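Local coordinates for hypothetical protein (Rhodococcus sp., PDB 2OV9), which probably hydrolyses medium- and long-chain fatty acyl-coenzyme A thioesters to the free fatty acid and coenzyme A, as a hotdog-fold member of the thioesterase superfamily, at residues I192-A195 with V199-S202; E83-H88 with L142-A147; L42-D45 with N50-R53. All blocks are in the same frame, centred on the assembly; numbering follows the deposited sequence.

Contact 1: residues I192-A195 with V199-S202; sequences IRTA and VCVS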
ATOM      1  N   ILE B 192      -3.596  13.562  -7.740  1.00 34.42           N
ATOM      2  CA  ILE B 192      -3.244  12.556  -8.735  1.00 33.80           C
ATOM      3  C   ILE B 192      -4.085  12.946  -9.927  1.00 33.37           C
ATOM      4  O   ILE B 192      -5.307  13.073  -9.791  1.00 32.34           O
ATOM      5  CB  ILE B 192      -3.702  11.134  -8.306  1.00 33.48           C
ATOM      6  CG1 ILE B 192      -2.875  10.649  -7.122  1.00 33.78           C
ATOM      7  CG2 ILE B 192      -3.591  10.143  -9.483  1.00 32.53           C
ATOM      8  CD1 ILE B 192      -3.276   9.280  -6.517  1.00 35.37           C
ATOM      9  N   ARG B 193      -3.450  13.111 -11.086  1.00 33.55           N
ATOM     10  CA  ARG B 193      -4.179  13.440 -12.312  1.00 33.66           C
ATOM     11  C   ARG B 193      -3.940  12.421 -13.412  1.00 34.94           C
ATOM     12  O   ARG B 193      -2.887  11.790 -13.470  1.00 36.21           O
ATOM     13  CB  ARG B 193      -3.732  14.813 -12.835  1.00 33.81           C
ATOM     14  CG  ARG B 193      -4.057  15.947 -11.890  1.00 33.99           C
ATOM     15  CD  ARG B 193      -3.447  17.287 -12.307  1.00 35.54           C
ATOM     16  NE  ARG B 193      -3.684  18.229 -11.206  1.00 40.65           N
ATOM     17  CZ  ARG B 193      -4.533  19.252 -11.259  1.00 42.44           C
ATOM     18  NH1 ARG B 193      -5.211  19.512 -12.372  1.00 45.07           N
ATOM     19  NH2 ARG B 193      -4.700  20.030 -10.196  1.00 43.19           N
ATOM     20  N   THR B 194      -4.885  12.297 -14.334  1.00 35.48           N
ATOM     21  CA  THR B 194      -4.596  11.540 -15.541  1.00 35.72           C
ATOM     22  C   THR B 194      -3.800  12.409 -16.511  1.00 35.79           C
ATOM     23  O   THR B 194      -3.582  13.610 -16.270  1.00 35.44           O
ATOM     24  CB  THR B 194      -5.880  10.980 -16.188  1.00 36.65           C
ATOM     25  OG1 THR B 194      -6.874  12.010 -16.283  1.00 36.63           O
ATOM     26  CG2 THR B 194      -6.409   9.802 -15.356  1.00 36.48           C
ATOM     27  N   ALA B 195      -3.359  11.801 -17.613  1.00 35.28           N
ATOM     28  CA  ALA B 195      -2.535  12.485 -18.602  1.00 35.09           C
ATOM     29  C   ALA B 195      -3.204  13.728 -19.203  1.00 35.05           C
ATOM     30  O   ALA B 195      -2.520  14.669 -19.599  1.00 35.33           O
ATOM     31  CB  ALA B 195      -2.134  11.491 -19.718  1.00 34.85           C
ATOM     32  N   VAL B 199      -8.173  15.968 -12.431  1.00 32.71           N
ATOM     33  CA  VAL B 199      -7.859  15.453 -11.098  1.00 34.09           C
ATOM     34  C   VAL B 199      -8.722  14.231 -10.753  1.00 34.24           C
ATOM     35  O   VAL B 199      -9.957  14.249 -10.933  1.00 34.36           O
ATOM     36  CB  VAL B 199      -8.123  16.515 -10.019  1.00 35.29           C
ATOM     37  CG1 VAL B 199      -7.769  15.965  -8.624  1.00 34.62           C
ATOM     38  CG2 VAL B 199      -7.329  17.785 -10.304  1.00 37.07           C
ATOM     39  N   CYS B 200      -8.072  13.170 -10.282  1.00 34.30           N
ATOM     40  CA  CYS B 200      -8.734  11.952  -9.846  1.00 34.35           C
ATOM     41  C   CYS B 200      -8.893  11.962  -8.334  1.00 34.16           C
ATOM     42  O   CYS B 200      -9.992  11.723  -7.811  1.00 34.33           O
ATOM     43  CB  CYS B 200      -7.891  10.738 -10.252  1.00 34.30           C
ATOM     44  SG  CYS B 200      -7.874  10.528 -12.008  1.00 38.82           S
ATOM     45  N   VAL B 201      -7.789  12.220  -7.642  1.00 33.54           N
ATOM     46  CA  VAL B 201      -7.770  12.268  -6.178  1.00 33.59           C
ATOM     47  C   VAL B 201      -6.991  13.493  -5.749  1.00 34.29           C
ATOM     48  O   VAL B 201      -5.998  13.873  -6.380  1.00 33.40           O
ATOM     49  CB  VAL B 201      -7.061  11.042  -5.573  1.00 34.60           C
ATOM     50  CG1 VAL B 201      -7.294  10.973  -4.014  1.00 31.94           C
ATOM     51  CG2 VAL B 201      -7.578   9.783  -6.212  1.00 36.22           C
ATOM     52  N   SER B 202      -7.407  14.117  -4.650  1.00 34.40           N
ATOM     53  CA  SER B 202      -6.652  15.229  -4.127  1.00 34.06           C
ATOM     54  C   SER B 202      -6.526  15.012  -2.629  1.00 34.75           C
ATOM     55  O   SER B 202      -7.273  14.255  -2.050  1.00 34.43           O
ATOM     56  CB  SER B 202      -7.349  16.563  -4.456  1.00 34.81           C
ATOM     57  OG  SER B 202      -8.625  16.688  -3.822  1.00 35.10           O
TER
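Ile192 and Val201 form an antiparallel hydrogen-bonded pair, and one residue further on Arg193 lies opposite Val199 as a non-hydrogen-bonded pair. The step skips Cys200, which shares with Val201 the place facing Ile192: this is a classic beta bulge, here in the hairpin of strands 185-194 and 199-208 of the hotdog sheet. Ile192 N donates to Val201 O over 2.8 Å. Ile192 O takes two amides, Cys200 N at 2.8 Å and Val201 N in a weaker bond of 3.4 Å.

The side chains divide between two faces of the sheet. On one, Arg193 starts with CG beside its backbone N (chi1 -64°) and runs extended to NE, laying the guanidinium flat against Val199. Methyl CG2 of Val199 sits over the centre of that plane, 3.3 Å from Arg193 CZ. Asp191 makes a salt bridge with NH2, and the carbonyl of Gly197 in the turn receives a hydrogen bond from NH1, so polar partners help fix the group above the methyl. On the other face, Ile192 CD1 approaches Val201 CB at 4.3 Å, and both residues pack against Ser134 and Leu138 of helix 131-148. Near the turn, Thr194 CG2 lies 3.7 Å from Cys200 SG, while Thr194 OG1 is hydrogen-bonded to OD1 of Asp196.

The chemistry is thus two-sided: an apolar face turned to the helix, and a partly exposed face where an arginine spends its flat surface on a valine methyl and its N-H groups on neighbouring oxygens.

Contact 2: residues E83-H88 with L142-A147; sequences EGVTRH and LGVANA
Val85 meets helix 131-148 through its two methyls, each touching a different residue of the helix. From CB, which is directed neither straight at the helix nor away from it, the side chain forks. CG1 stands opposite the backbone N (chi1 -180°), and this branch reaches Val144, ending 4.2 Å from its CG2. The other branch, CG2, lies beside the backbone N and comes to the CB of Ala147, also at 4.2 Å. The two helix residues are three positions apart, hence neighbours on one side of the helix, and the forked valine bridges them.

Val144 uses the methyl that lies beside its own backbone N, and its side chain crosses that of Val85 at a slant. Helix 131-148 is the central helix of the hotdog fold, the one the curved antiparallel sheet wraps around. Leu142 packs on Val203 and Phe207 of that sheet, and Asn146 OD1 is hydrogen-bonded to Thr188 OG1, so the sheet holds one flank of the helix while Val85 belongs to a loop lying across another. Leu18 and Leu104 also touch Val144 and extend the apolar patch.

Further along the same loop, His88 NE2 is hydrogen-bonded to the carbonyl of Gly124 of the second subunit.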
ATOM      1  N   GLU B  83      15.603  13.946   7.923  1.00 46.78           N
ATOM      2  CA  GLU B  83      16.825  13.234   7.529  1.00 46.32           C
ATOM      3  C   GLU B  83      16.992  13.053   6.016  1.00 46.23           C
ATOM      4  O   GLU B  83      18.026  12.554   5.561  1.00 46.36           O
ATOM      5  CB  GLU B  83      16.903  11.880   8.237  1.00 46.35           C
ATOM      6  CG  GLU B  83      16.940  11.999   9.747  1.00 45.95           C
ATOM      7  CD  GLU B  83      17.058  10.661  10.468  1.00 46.87           C
ATOM      8  OE1 GLU B  83      17.107   9.601   9.805  1.00 47.09           O
ATOM      9  OE2 GLU B  83      17.096  10.676  11.719  1.00 48.01           O
ATOM     10  N   GLY B  84      15.988  13.476   5.248  1.00 45.14           N
ATOM     11  CA  GLY B  84      16.036  13.383   3.794  1.00 44.98           C
ATOM     12  C   GLY B  84      15.006  12.379   3.334  1.00 44.58           C
ATOM     13  O   GLY B  84      14.285  11.805   4.151  1.00 44.65           O
ATOM     14  N   VAL B  85      14.932  12.147   2.031  1.00 44.19           N
ATOM     15  CA  VAL B  85      13.907  11.251   1.491  1.00 43.76           C
ATOM     16  C   VAL B  85      14.259   9.777   1.779  1.00 43.91           C
ATOM     17  O   VAL B  85      15.400   9.363   1.566  1.00 43.76           O
ATOM     18  CB  VAL B  85      13.716  11.518  -0.025  1.00 43.53           C
ATOM     19  CG1 VAL B  85      12.673  10.625  -0.608  1.00 44.60           C
ATOM     20  CG2 VAL B  85      13.334  12.994  -0.256  1.00 42.91           C
ATOM     21  N   THR B  86      13.272   9.013   2.276  1.00 43.76           N
ATOM     22  CA  THR B  86      13.401   7.577   2.602  1.00 43.60           C
ATOM     23  C   THR B  86      13.727   6.737   1.373  1.00 43.53           C
ATOM     24  O   THR B  86      13.436   7.145   0.241  1.00 43.00           O
ATOM     25  CB  THR B  86      12.098   7.001   3.175  1.00 43.72           C
ATOM     26  OG1 THR B  86      11.057   7.160   2.204  1.00 44.80           O
ATOM     27  CG2 THR B  86      11.697   7.719   4.455  1.00 44.54           C
ATOM     28  N   ARG B  87      14.288   5.552   1.605  1.00 42.98           N
ATOM     29  CA  ARG B  87      14.675   4.649   0.527  1.00 42.99           C
ATOM     30  C   ARG B  87      14.117   3.202   0.679  1.00 42.18           C
ATOM     31  O   ARG B  87      14.438   2.313  -0.111  1.00 41.34           O
ATOM     32  CB  ARG B  87      16.197   4.597   0.503  1.00 43.45           C
ATOM     33  CG  ARG B  87      16.759   4.556  -0.878  1.00 46.88           C
ATOM     34  CD  ARG B  87      18.228   4.243  -0.827  1.00 49.68           C
ATOM     35  NE  ARG B  87      18.721   3.728  -2.103  1.00 51.04           N
ATOM     36  CZ  ARG B  87      18.854   2.435  -2.384  1.00 50.67           C
ATOM     37  NH1 ARG B  87      18.509   1.521  -1.483  1.00 50.10           N
ATOM     38  NH2 ARG B  87      19.322   2.065  -3.568  1.00 49.28           N
ATOM     39  N   HIS B  88      13.321   2.974   1.721  1.00 41.37           N
ATOM     40  CA  HIS B  88      12.905   1.629   2.124  1.00 40.63           C
ATOM     41  C   HIS B  88      11.392   1.515   2.156  1.00 39.46           C
ATOM     42  O   HIS B  88      10.842   0.481   2.560  1.00 38.23           O
ATOM     43  CB  HIS B  88      13.384   1.380   3.545  1.00 40.95           C
ATOM     44  CG  HIS B  88      12.788   2.327   4.542  1.00 43.38           C
ATOM     45  ND1 HIS B  88      13.408   3.503   4.912  1.00 45.53           N
ATOM     46  CD2 HIS B  88      11.616   2.287   5.226  1.00 45.00           C
ATOM     47  CE1 HIS B  88      12.652   4.140   5.790  1.00 46.46           C
ATOM     48  NE2 HIS B  88      11.560   3.425   6.000  1.00 46.84           N
ATOM     49  N   LEU B 142       3.334  13.901  -0.140  1.00 34.41           N
ATOM     50  CA  LEU B 142       3.310  15.070   0.763  1.00 34.26           C
ATOM     51  C   LEU B 142       4.549  15.092   1.659  1.00 34.38           C
ATOM     52  O   LEU B 142       5.122  16.154   1.900  1.00 34.00           O
ATOM     53  CB  LEU B 142       2.039  15.106   1.653  1.00 34.46           C
ATOM     54  CG  LEU B 142       0.677  15.184   0.938  1.00 33.86           C
ATOM     55  CD1 LEU B 142      -0.421  15.405   1.961  1.00 34.12           C
ATOM     56  CD2 LEU B 142       0.695  16.296  -0.092  1.00 31.81           C
ATOM     57  N   GLY B 143       4.954  13.921   2.148  1.00 34.02           N
ATOM     58  CA  GLY B 143       6.212  13.805   2.913  1.00 33.82           C
ATOM     59  C   GLY B 143       7.431  14.259   2.133  1.00 33.82           C
ATOM     60  O   GLY B 143       8.309  14.945   2.650  1.00 33.91           O
ATOM     61  N   VAL B 144       7.492  13.863   0.871  1.00 33.43           N
ATOM     62  CA  VAL B 144       8.596  14.236   0.020  1.00 32.97           C
ATOM     63  C   VAL B 144       8.531  15.724  -0.294  1.00 33.42           C
ATOM     64  O   VAL B 144       9.568  16.393  -0.317  1.00 33.32           O
ATOM     65  CB  VAL B 144       8.591  13.412  -1.287  1.00 33.17           C
ATOM     66  CG1 VAL B 144       9.701  13.865  -2.219  1.00 31.99           C
ATOM     67  CG2 VAL B 144       8.736  11.921  -0.981  1.00 32.32           C
ATOM     68  N   ALA B 145       7.328  16.242  -0.559  1.00 32.70           N
ATOM     69  CA  ALA B 145       7.156  17.683  -0.806  1.00 32.75           C
ATOM     70  C   ALA B 145       7.609  18.481   0.393  1.00 32.36           C
ATOM     71  O   ALA B 145       8.246  19.522   0.257  1.00 32.99           O
ATOM     72  CB  ALA B 145       5.724  18.020  -1.166  1.00 30.98           C
ATOM     73  N   ASN B 146       7.309  18.002   1.589  1.00 33.55           N
ATOM     74  CA  ASN B 146       7.831  18.669   2.765  1.00 33.82           C
ATOM     75  C   ASN B 146       9.358  18.652   2.853  1.00 34.44           C
ATOM     76  O   ASN B 146       9.956  19.664   3.215  1.00 35.46           O
ATOM     77  CB  ASN B 146       7.220  18.085   4.046  1.00 34.61           C
ATOM     78  CG  ASN B 146       5.740  18.422   4.205  1.00 34.60           C
ATOM     79  OD1 ASN B 146       5.248  19.371   3.614  1.00 34.29           O
ATOM     80  ND2 ASN B 146       5.044  17.673   5.056  1.00 36.14           N
ATOM     81  N   ALA B 147       9.991  17.513   2.561  1.00 34.76           N
ATOM     82  CA  ALA B 147      11.465  17.451   2.556  1.00 35.01           C
ATOM     83  C   ALA B 147      12.036  18.468   1.567  1.00 35.04           C
ATOM     84  O   ALA B 147      12.951  19.218   1.891  1.00 35.56           O
ATOM     85  CB  ALA B 147      11.955  16.051   2.197  1.00 35.62           C
TER

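Contact 3: residues L42-D45 with N50-R53; sequences LRTD and NLER
In Leu51 the CG atom lies beside the backbone N, opposite the carbonyl carbon (chi1 -72°), and a second torsion of 168° extends CD1 away from CA, with CD2 branching to the side. Both methyls thus point from the start of helix 51-67 toward the chain leaving helix 26-43. Thr44 has OG1 roughly opposite its backbone N (chi1 -160°), which turns CG2 to another side. CD1 of Leu51 ends 3.7 Å from the backbone carbonyl O of Asp45, while its CD2 comes to 4.4 Å from the CG2 methyl of Thr44, a looser approach. The backbones themselves stay well apart, with Asp45 CA and Leu51 CA separated by 9.1 Å, and the leucine side chain spans the interval.

Thr44 OG1 and Asp45 OD1 have partners outside the two segments. The threonine hydroxyl has two acceptors, the carbonyls of Leu65 and His68 of the second subunit, and its single proton must be shared between them or used by one, while its CG2 methyl faces Leu51. Asp45 OD1 accepts the backbone N of Gly47, a bond inside the connecting loop. Pro70 of the second subunit packs on Asp45.

What results is a helix-loop-helix connection between helices 26-43 and 51-67 of the N-terminal helical region: the first leucine of the second helix reaches the chain just past the end of helix 26-43, with Leu65 of the second subunit packing on Leu51.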
ATOM      1  N   LEU B  42      -1.361 -12.894  -9.569  1.00 37.00           N
ATOM      2  CA  LEU B  42      -2.758 -12.424  -9.599  1.00 37.14           C
ATOM      3  C   LEU B  42      -3.464 -12.742 -10.916  1.00 37.91           C
ATOM      4  O   LEU B  42      -4.691 -12.702 -11.002  1.00 37.59           O
ATOM      5  CB  LEU B  42      -2.829 -10.921  -9.306  1.00 37.38           C
ATOM      6  CG  LEU B  42      -2.621 -10.558  -7.837  1.00 36.87           C
ATOM      7  CD1 LEU B  42      -2.154  -9.127  -7.694  1.00 35.42           C
ATOM      8  CD2 LEU B  42      -3.904 -10.790  -7.012  1.00 35.06           C
ATOM      9  N   ARG B  43      -2.678 -13.050 -11.935  1.00 38.17           N
ATOM     10  CA  ARG B  43      -3.207 -13.349 -13.259  1.00 38.62           C
ATOM     11  C   ARG B  43      -3.116 -14.820 -13.624  1.00 38.40           C
ATOM     12  O   ARG B  43      -3.666 -15.225 -14.649  1.00 37.91           O
ATOM     13  CB  ARG B  43      -2.433 -12.590 -14.326  1.00 39.40           C
ATOM     14  CG  ARG B  43      -2.632 -11.112 -14.311  1.00 42.94           C
ATOM     15  CD  ARG B  43      -1.976 -10.493 -15.536  1.00 47.66           C
ATOM     16  NE  ARG B  43      -2.620  -9.236 -15.905  1.00 52.90           N
ATOM     17  CZ  ARG B  43      -2.277  -8.054 -15.414  1.00 52.45           C
ATOM     18  NH1 ARG B  43      -1.295  -7.982 -14.536  1.00 56.37           N
ATOM     19  NH2 ARG B  43      -2.909  -6.952 -15.791  1.00 50.62           N
ATOM     20  N   THR B  44      -2.411 -15.603 -12.816  1.00 37.65           N
ATOM     21  CA  THR B  44      -2.014 -16.972 -13.231  1.00 37.42           C
ATOM     22  C   THR B  44      -3.182 -17.943 -13.024  1.00 37.95           C
ATOM     23  O   THR B  44      -4.148 -17.604 -12.322  1.00 37.58           O
ATOM     24  CB  THR B  44      -0.716 -17.455 -12.505  1.00 36.84           C
ATOM     25  OG1 THR B  44      -0.119 -18.534 -13.232  1.00 35.85           O
ATOM     26  CG2 THR B  44      -0.992 -17.912 -11.061  1.00 36.68           C
ATOM     27  N   ASP B  45      -3.098 -19.121 -13.645  1.00 37.60           N
ATOM     28  CA  ASP B  45      -4.152 -20.149 -13.507  1.00 38.81           C
ATOM     29  C   ASP B  45      -3.962 -20.826 -12.149  1.00 38.40           C
ATOM     30  O   ASP B  45      -2.939 -21.447 -11.884  1.00 37.65           O
ATOM     31  CB  ASP B  45      -4.082 -21.147 -14.674  1.00 38.55           C
ATOM     32  CG  ASP B  45      -4.897 -22.436 -14.433  1.00 41.29           C
ATOM     33  OD1 ASP B  45      -5.912 -22.421 -13.690  1.00 39.06           O
ATOM     34  OD2 ASP B  45      -4.501 -23.480 -15.009  1.00 43.11           O
ATOM     35  N   ASN B  50       1.609 -27.207 -11.065  1.00 35.75           N
ATOM     36  CA  ASN B  50       2.982 -26.731 -10.864  1.00 35.13           C
ATOM     37  C   ASN B  50       3.140 -25.671  -9.752  1.00 35.84           C
ATOM     38  O   ASN B  50       4.258 -25.403  -9.321  1.00 35.39           O
ATOM     39  CB  ASN B  50       3.544 -26.131 -12.144  1.00 35.20           C
ATOM     40  CG  ASN B  50       3.659 -27.126 -13.269  1.00 34.71           C
ATOM     41  OD1 ASN B  50       2.833 -27.131 -14.184  1.00 35.15           O
ATOM     42  ND2 ASN B  50       4.687 -27.962 -13.223  1.00 30.28           N
ATOM     43  N   LEU B  51       2.041 -25.062  -9.281  1.00 35.43           N
ATOM     44  CA  LEU B  51       2.153 -24.094  -8.203  1.00 35.15           C
ATOM     45  C   LEU B  51       2.695 -24.715  -6.917  1.00 35.28           C
ATOM     46  O   LEU B  51       3.227 -24.005  -6.072  1.00 35.93           O
ATOM     47  CB  LEU B  51       0.812 -23.376  -7.931  1.00 35.57           C
ATOM     48  CG  LEU B  51       0.353 -22.360  -8.988  1.00 35.58           C
ATOM     49  CD1 LEU B  51      -1.107 -21.960  -8.740  1.00 35.78           C
ATOM     50  CD2 LEU B  51       1.226 -21.111  -8.941  1.00 38.83           C
ATOM     51  N   GLU B  52       2.560 -26.025  -6.762  1.00 35.02           N
ATOM     52  CA  GLU B  52       3.173 -26.704  -5.625  1.00 35.12           C
ATOM     53  C   GLU B  52       4.711 -26.550  -5.624  1.00 34.71           C
ATOM     54  O   GLU B  52       5.315 -26.142  -4.623  1.00 34.56           O
ATOM     55  CB  GLU B  52       2.761 -28.178  -5.605  1.00 36.14           C
ATOM     56  CG  GLU B  52       3.426 -28.980  -4.498  1.00 36.72           C
ATOM     57  CD  GLU B  52       3.149 -30.460  -4.594  1.00 40.80           C
ATOM     58  OE1 GLU B  52       2.416 -30.899  -5.518  1.00 40.34           O
ATOM     59  OE2 GLU B  52       3.679 -31.189  -3.732  1.00 41.02           O
ATOM     60  N   ARG B  53       5.347 -26.881  -6.738  1.00 34.42           N
ATOM     61  CA  ARG B  53       6.790 -26.730  -6.866  1.00 33.90           C
ATOM     62  C   ARG B  53       7.185 -25.238  -6.841  1.00 33.67           C
ATOM     63  O   ARG B  53       8.169 -24.865  -6.205  1.00 33.53           O
ATOM     64  CB  ARG B  53       7.300 -27.449  -8.135  1.00 34.14           C
ATOM     65  CG  ARG B  53       8.813 -27.278  -8.430  1.00 33.64           C
ATOM     66  CD  ARG B  53       9.675 -27.857  -7.340  1.00 34.38           C
ATOM     67  NE  ARG B  53      11.016 -27.283  -7.380  1.00 34.95           N
ATOM     68  CZ  ARG B  53      11.850 -27.222  -6.346  1.00 37.14           C
ATOM     69  NH1 ARG B  53      11.502 -27.715  -5.150  1.00 32.38           N
ATOM     70  NH2 ARG B  53      13.047 -26.677  -6.514  1.00 36.94           N
TER

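How the contacts relate
Helix 131-148 of the hotdog fold relates contacts 1 and 2: it touches the bulged hairpin of contact 1 and supplies one half of contact 2, where a separate loop lies on it. The nearest atoms of these two contacts are nonetheless about 8 Å apart. Contact 3 stands away in the N-terminal helices, its centre about 35 Å from that of contact 1 and 37 Å from that of contact 2. Contact 2 is buried and wholly apolar; contact 1, partly buried, is the one held by backbone hydrogen bonds. Contact 3 lies far from the chain's centre, yet is largely buried, with the second subunit packing around it.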